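Local coordinates for protein aminoglycoside phosphotransferase (Streptomyces rimosus, PDB 6FUC) that probably phosphorylates the 3''-hydroxyl of streptomycin at the expense of ATP, inactivating the antibiotic and so conferring resistance, at residues Ser39-Leu53 and Trp76-Thr89. Numbering follows the deposited sequence. Where two conformers were deposited one is given.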
loop_
_atom_site.group_PDB
_atom_site.type_symbol
_atom_site.label_atom_id
_atom_site.label_comp_id
_atom_site.label_asym_id
_atom_site.label_seq_id
_atom_site.Cartn_x
_atom_site.Cartn_y
_atom_site.Cartn_z
ATOM N N SER A 39 -10.426 6.108 17.147
ATOM C CA SER A 39 -11.186 6.628 16.042
ATOM C C SER A 39 -10.418 7.471 15.053
ATOM O O SER A 39 -10.930 7.776 13.971
ATOM C CB SER A 39 -12.360 7.449 16.544
ATOM O OG SER A 39 -11.943 8.664 17.131
ATOM N N ARG A 40 -9.206 7.891 15.418
ATOM C CA ARG A 40 -8.390 8.720 14.544
ATOM C C ARG A 40 -6.976 8.187 14.505
ATOM O O ARG A 40 -6.468 7.639 15.512
ATOM C CB ARG A 40 -8.366 10.189 15.032
ATOM C CG ARG A 40 -9.744 10.825 15.067
ATOM C CD ARG A 40 -9.788 12.310 15.457
ATOM N NE ARG A 40 -11.263 12.726 15.506
ATOM C CZ ARG A 40 -11.798 13.885 15.056
ATOM N NH1 ARG A 40 -11.037 14.846 14.583
ATOM N NH2 ARG A 40 -13.116 14.056 15.045
ATOM N N TYR A 41 -6.352 8.296 13.336
ATOM C CA TYR A 41 -4.965 7.985 13.135
ATOM C C TYR A 41 -4.222 9.237 12.729
ATOM O O TYR A 41 -4.810 10.180 12.189
ATOM C CB TYR A 41 -4.787 6.925 12.064
ATOM C CG TYR A 41 -4.979 5.502 12.477
ATOM C CD1 TYR A 41 -6.231 4.999 12.604
ATOM C CD2 TYR A 41 -3.880 4.694 12.761
ATOM C CE1 TYR A 41 -6.443 3.674 12.962
ATOM C CE2 TYR A 41 -4.063 3.347 13.175
ATOM C CZ TYR A 41 -5.375 2.866 13.240
ATOM O OH TYR A 41 -5.568 1.536 13.541
ATOM N N ALA A 42 -2.908 9.241 12.961
ATOM C CA ALA A 42 -2.056 10.343 12.504
ATOM C C ALA A 42 -0.748 9.783 11.949
ATOM O O ALA A 42 -0.129 8.914 12.593
ATOM C CB ALA A 42 -1.778 11.361 13.541
ATOM N N LYS A 43 -0.299 10.283 10.843
ATOM C CA LYS A 43 0.999 9.936 10.321
ATOM C C LYS A 43 1.813 11.174 10.298
ATOM O O LYS A 43 1.357 12.215 9.789
ATOM C CB LYS A 43 0.851 9.366 8.913
ATOM C CG LYS A 43 2.088 8.909 8.263
ATOM C CD LYS A 43 1.781 8.074 7.018
ATOM C CE LYS A 43 3.111 7.888 6.270
ATOM N NZ LYS A 43 2.815 7.141 5.008
ATOM N N CYS A 44 3.006 11.121 10.897
ATOM C CA CYS A 44 3.867 12.279 10.942
ATOM C C CYS A 44 5.197 11.990 10.326
ATOM O O CYS A 44 5.704 10.849 10.444
ATOM C CB CYS A 44 4.112 12.738 12.375
ATOM S SG CYS A 44 2.619 13.193 13.297
ATOM N N VAL A 45 5.801 13.009 9.732
ATOM C CA VAL A 45 7.056 12.866 9.020
ATOM C C VAL A 45 7.939 14.061 9.295
ATOM O O VAL A 45 7.453 15.183 9.612
ATOM C CB VAL A 45 6.846 12.708 7.471
ATOM C CG1 VAL A 45 5.957 11.507 7.169
ATOM C CG2 VAL A 45 6.347 14.007 6.819
ATOM N N PRO A 46 9.248 13.864 9.175
ATOM C CA PRO A 46 10.110 14.999 9.349
ATOM C C PRO A 46 10.089 15.948 8.160
ATOM O O PRO A 46 9.487 15.682 7.140
ATOM C CB PRO A 46 11.502 14.375 9.557
ATOM C CG PRO A 46 11.401 12.985 9.152
ATOM C CD PRO A 46 9.972 12.589 9.078
ATOM N N ALA A 47 10.750 17.085 8.315
ATOM C CA ALA A 47 10.691 18.173 7.342
ATOM C C ALA A 47 10.992 17.704 5.919
ATOM O O ALA A 47 10.292 18.082 4.981
ATOM C CB ALA A 47 11.637 19.311 7.760
ATOM N N ASP A 48 11.975 16.814 5.771
ATOM C CA ASP A 48 12.399 16.399 4.440
ATOM C C ASP A 48 11.446 15.406 3.714
ATOM O O ASP A 48 11.638 15.110 2.529
ATOM C CB ASP A 48 13.872 15.927 4.483
ATOM C CG ASP A 48 14.074 14.637 5.252
ATOM O OD1 ASP A 48 13.192 14.216 6.020
ATOM O OD2 ASP A 48 15.196 14.047 5.122
ATOM N N GLN A 49 10.401 14.947 4.416
ATOM C CA GLN A 49 9.433 13.992 3.871
ATOM C C GLN A 49 8.041 14.627 3.696
ATOM O O GLN A 49 7.094 13.946 3.408
ATOM C CB GLN A 49 9.317 12.756 4.793
ATOM C CG GLN A 49 10.533 11.816 4.745
ATOM C CD GLN A 49 10.533 10.747 5.820
ATOM O OE1 GLN A 49 9.512 10.079 6.084
ATOM N NE2 GLN A 49 11.695 10.543 6.427
ATOM N N VAL A 50 7.915 15.933 3.981
ATOM C CA VAL A 50 6.596 16.566 3.966
ATOM C C VAL A 50 5.956 16.446 2.602
ATOM O O VAL A 50 4.749 16.260 2.590
ATOM C CB VAL A 50 6.712 18.031 4.455
ATOM C CG1 VAL A 50 5.424 18.839 4.270
ATOM C CG2 VAL A 50 7.103 18.037 5.931
ATOM N N ALA A 51 6.712 16.572 1.505
ATOM C CA ALA A 51 6.044 16.489 0.198
ATOM C C ALA A 51 5.415 15.122 0.012
ATOM O O ALA A 51 4.333 15.055 -0.558
ATOM C CB ALA A 51 7.032 16.798 -0.912
ATOM N N ALA A 52 6.055 14.052 0.471
ATOM C CA ALA A 52 5.452 12.697 0.351
ATOM C C ALA A 52 4.188 12.606 1.203
ATOM O O ALA A 52 3.207 11.985 0.801
ATOM C CB ALA A 52 6.432 11.632 0.797
ATOM N N LEU A 53 4.186 13.263 2.389
ATOM C CA LEU A 53 2.963 13.177 3.235
ATOM C C LEU A 53 1.833 14.058 2.599
ATOM O O LEU A 53 0.685 13.675 2.664
ATOM C CB LEU A 53 3.284 13.559 4.642
ATOM C CG LEU A 53 2.209 13.183 5.643
ATOM C CD1 LEU A 53 2.017 11.684 5.785
ATOM C CD2 LEU A 53 2.439 13.881 6.983
ATOM N N TRP A 76 -4.502 18.609 8.743
ATOM C CA TRP A 76 -3.176 18.686 8.158
ATOM C C TRP A 76 -2.416 19.771 8.904
ATOM O O TRP A 76 -2.942 20.888 8.978
ATOM C CB TRP A 76 -3.295 19.048 6.646
ATOM C CG TRP A 76 -1.977 19.426 6.035
ATOM C CD1 TRP A 76 -1.571 20.657 5.638
ATOM C CD2 TRP A 76 -0.916 18.521 5.691
ATOM N NE1 TRP A 76 -0.311 20.592 5.103
ATOM C CE2 TRP A 76 0.120 19.294 5.154
ATOM C CE3 TRP A 76 -0.728 17.116 5.781
ATOM C CZ2 TRP A 76 1.283 18.713 4.654
ATOM C CZ3 TRP A 76 0.425 16.582 5.322
ATOM C CH2 TRP A 76 1.408 17.368 4.785
ATOM N N ARG A 77 -1.299 19.421 9.498
ATOM C CA ARG A 77 -0.603 20.302 10.432
ATOM C C ARG A 77 0.862 20.332 10.063
ATOM O O ARG A 77 1.449 19.269 9.788
ATOM C CB ARG A 77 -0.801 19.788 11.856
ATOM C CG ARG A 77 -2.251 19.795 12.278
ATOM C CD ARG A 77 -2.437 19.408 13.725
ATOM N NE ARG A 77 -3.849 19.340 14.033
ATOM C CZ ARG A 77 -4.359 18.903 15.157
ATOM N NH1 ARG A 77 -3.564 18.548 16.165
ATOM N NH2 ARG A 77 -5.640 18.829 15.295
ATOM N N VAL A 78 1.454 21.531 10.076
ATOM C CA VAL A 78 2.827 21.666 9.661
ATOM C C VAL A 78 3.567 22.552 10.639
ATOM O O VAL A 78 3.018 23.473 11.253
ATOM C CB VAL A 78 2.975 22.274 8.256
ATOM C CG1 VAL A 78 2.299 21.382 7.275
ATOM C CG2 VAL A 78 2.420 23.685 8.130
ATOM N N GLY A 79 4.853 22.275 10.850
ATOM C CA GLY A 79 5.731 23.176 11.569
ATOM C C GLY A 79 7.158 22.956 11.150
ATOM O O GLY A 79 7.424 22.239 10.218
ATOM N N ALA A 80 8.092 23.527 11.907
ATOM C CA ALA A 80 9.497 23.418 11.602
ATOM C C ALA A 80 10.098 22.010 11.561
ATOM O O ALA A 80 11.059 21.724 10.797
ATOM C CB ALA A 80 10.249 24.298 12.586
ATOM N N ALA A 81 9.513 21.130 12.330
ATOM C CA ALA A 81 10.013 19.796 12.458
ATOM C C ALA A 81 9.277 18.763 11.569
ATOM O O ALA A 81 9.555 17.567 11.663
ATOM C CB ALA A 81 9.974 19.410 13.933
ATOM N N GLY A 82 8.308 19.193 10.760
ATOM C CA GLY A 82 7.678 18.348 9.774
ATOM C C GLY A 82 6.172 18.535 9.745
ATOM O O GLY A 82 5.677 19.655 9.924
ATOM N N ALA A 83 5.463 17.470 9.504
ATOM C CA ALA A 83 4.018 17.563 9.217
ATOM C C ALA A 83 3.312 16.346 9.800
ATOM O O ALA A 83 3.906 15.261 9.993
ATOM C CB ALA A 83 3.719 17.681 7.720
ATOM N N GLY A 84 2.026 16.559 10.070
ATOM C CA GLY A 84 1.117 15.505 10.529
ATOM C C GLY A 84 -0.128 15.500 9.729
ATOM O O GLY A 84 -0.741 16.531 9.468
ATOM N N LEU A 85 -0.528 14.282 9.340
ATOM C CA LEU A 85 -1.736 14.031 8.578
ATOM C C LEU A 85 -2.679 13.220 9.456
ATOM O O LEU A 85 -2.372 12.064 9.789
ATOM C CB LEU A 85 -1.395 13.257 7.305
ATOM C CG LEU A 85 -2.520 12.733 6.489
ATOM C CD1 LEU A 85 -3.480 13.819 6.081
ATOM C CD2 LEU A 85 -2.024 11.946 5.272
ATOM N N LEU A 86 -3.797 13.822 9.845
ATOM C CA LEU A 86 -4.760 13.168 10.741
ATOM C C LEU A 86 -5.906 12.645 9.889
ATOM O O LEU A 86 -6.465 13.387 9.076
ATOM C CB LEU A 86 -5.277 14.148 11.800
ATOM C CG LEU A 86 -4.341 14.557 12.898
ATOM C CD1 LEU A 86 -3.155 15.348 12.437
ATOM C CD2 LEU A 86 -5.079 15.336 13.957
ATOM N N THR A 87 -6.262 11.344 10.048
ATOM C CA THR A 87 -7.301 10.720 9.292
ATOM C C THR A 87 -8.251 9.916 10.191
ATOM O O THR A 87 -7.905 9.510 11.294
ATOM C CB THR A 87 -6.699 9.782 8.206
ATOM O OG1 THR A 87 -5.793 8.848 8.839
ATOM C CG2 THR A 87 -5.963 10.568 7.089
ATOM N N SER A 88 -9.450 9.687 9.662
ATOM C CA SER A 88 -10.407 8.827 10.358
ATOM C C SER A 88 -9.942 7.349 10.249
ATOM O O SER A 88 -9.474 6.883 9.220
ATOM C CB SER A 88 -11.793 9.030 9.814
ATOM O OG SER A 88 -11.837 8.740 8.430
ATOM N N THR A 89 -10.200 6.593 11.326
ATOM C CA THR A 89 -10.054 5.161 11.269
ATOM C C THR A 89 -11.023 4.555 10.306
ATOM O O THR A 89 -12.208 4.902 10.314
ATOM C CB THR A 89 -10.284 4.568 12.666
ATOM O OG1 THR A 89 -9.271 5.123 13.491
ATOM C CG2 THR A 89 -10.269 3.060 12.702
HETATM O O HOH W 1 12.762 17.230 10.404
#
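The carbonyl oxygen Y41 O is gripped twice from the neighbouring strand: T87 N donates a hydrogen bond of 2.8 Å, and L86 CA adds a C-H...O contact to the same oxygen. Y41 N returns a bond to T87 O, and the same reciprocal pairing joins K43 to L85 and V45 to A83, so strands 40-45 and 82-88 run antiparallel with six backbone bonds between them. Beyond the ladder, T89 N reaches S39 O at 3.0 Å, nearly straight at hydrogen (174°) but rising 52° out of the carbonyl plane. T89 OG1, which is hydrogen-bonded to G38 O, meets the edge of the Y41 ring, 3.2 Å from Y41 CD1. At the other end, water 1 accepts from A47 N and bonds weakly to A81 O of the type I turn G79-G82. The face bearing Y41, K43, V45, A83, L85 and T87 carries the start of helix 50-63. With its CG trans to its own N (chi1 -166°), L53 drives CD2 down among W76, A83 and L85, 3.8 Å from W76 CZ3 and 3.9 Å from L85 CB. One turn earlier both methyls of V50 rest on A83 CB, CG2 at 3.8 Å and also over G82 CA, while CG1 reaches on to W76 CZ2 at 4.2 Å. A42, C44 and L86 point to the other face, where helix 4-12 packs. K43 extends toward the helix and forms a salt bridge with E56. This strand lysine paired with a helix glutamate, beside a twisted antiparallel sheet, is the hallmark of the N-terminal lobe of the protein-kinase-like fold.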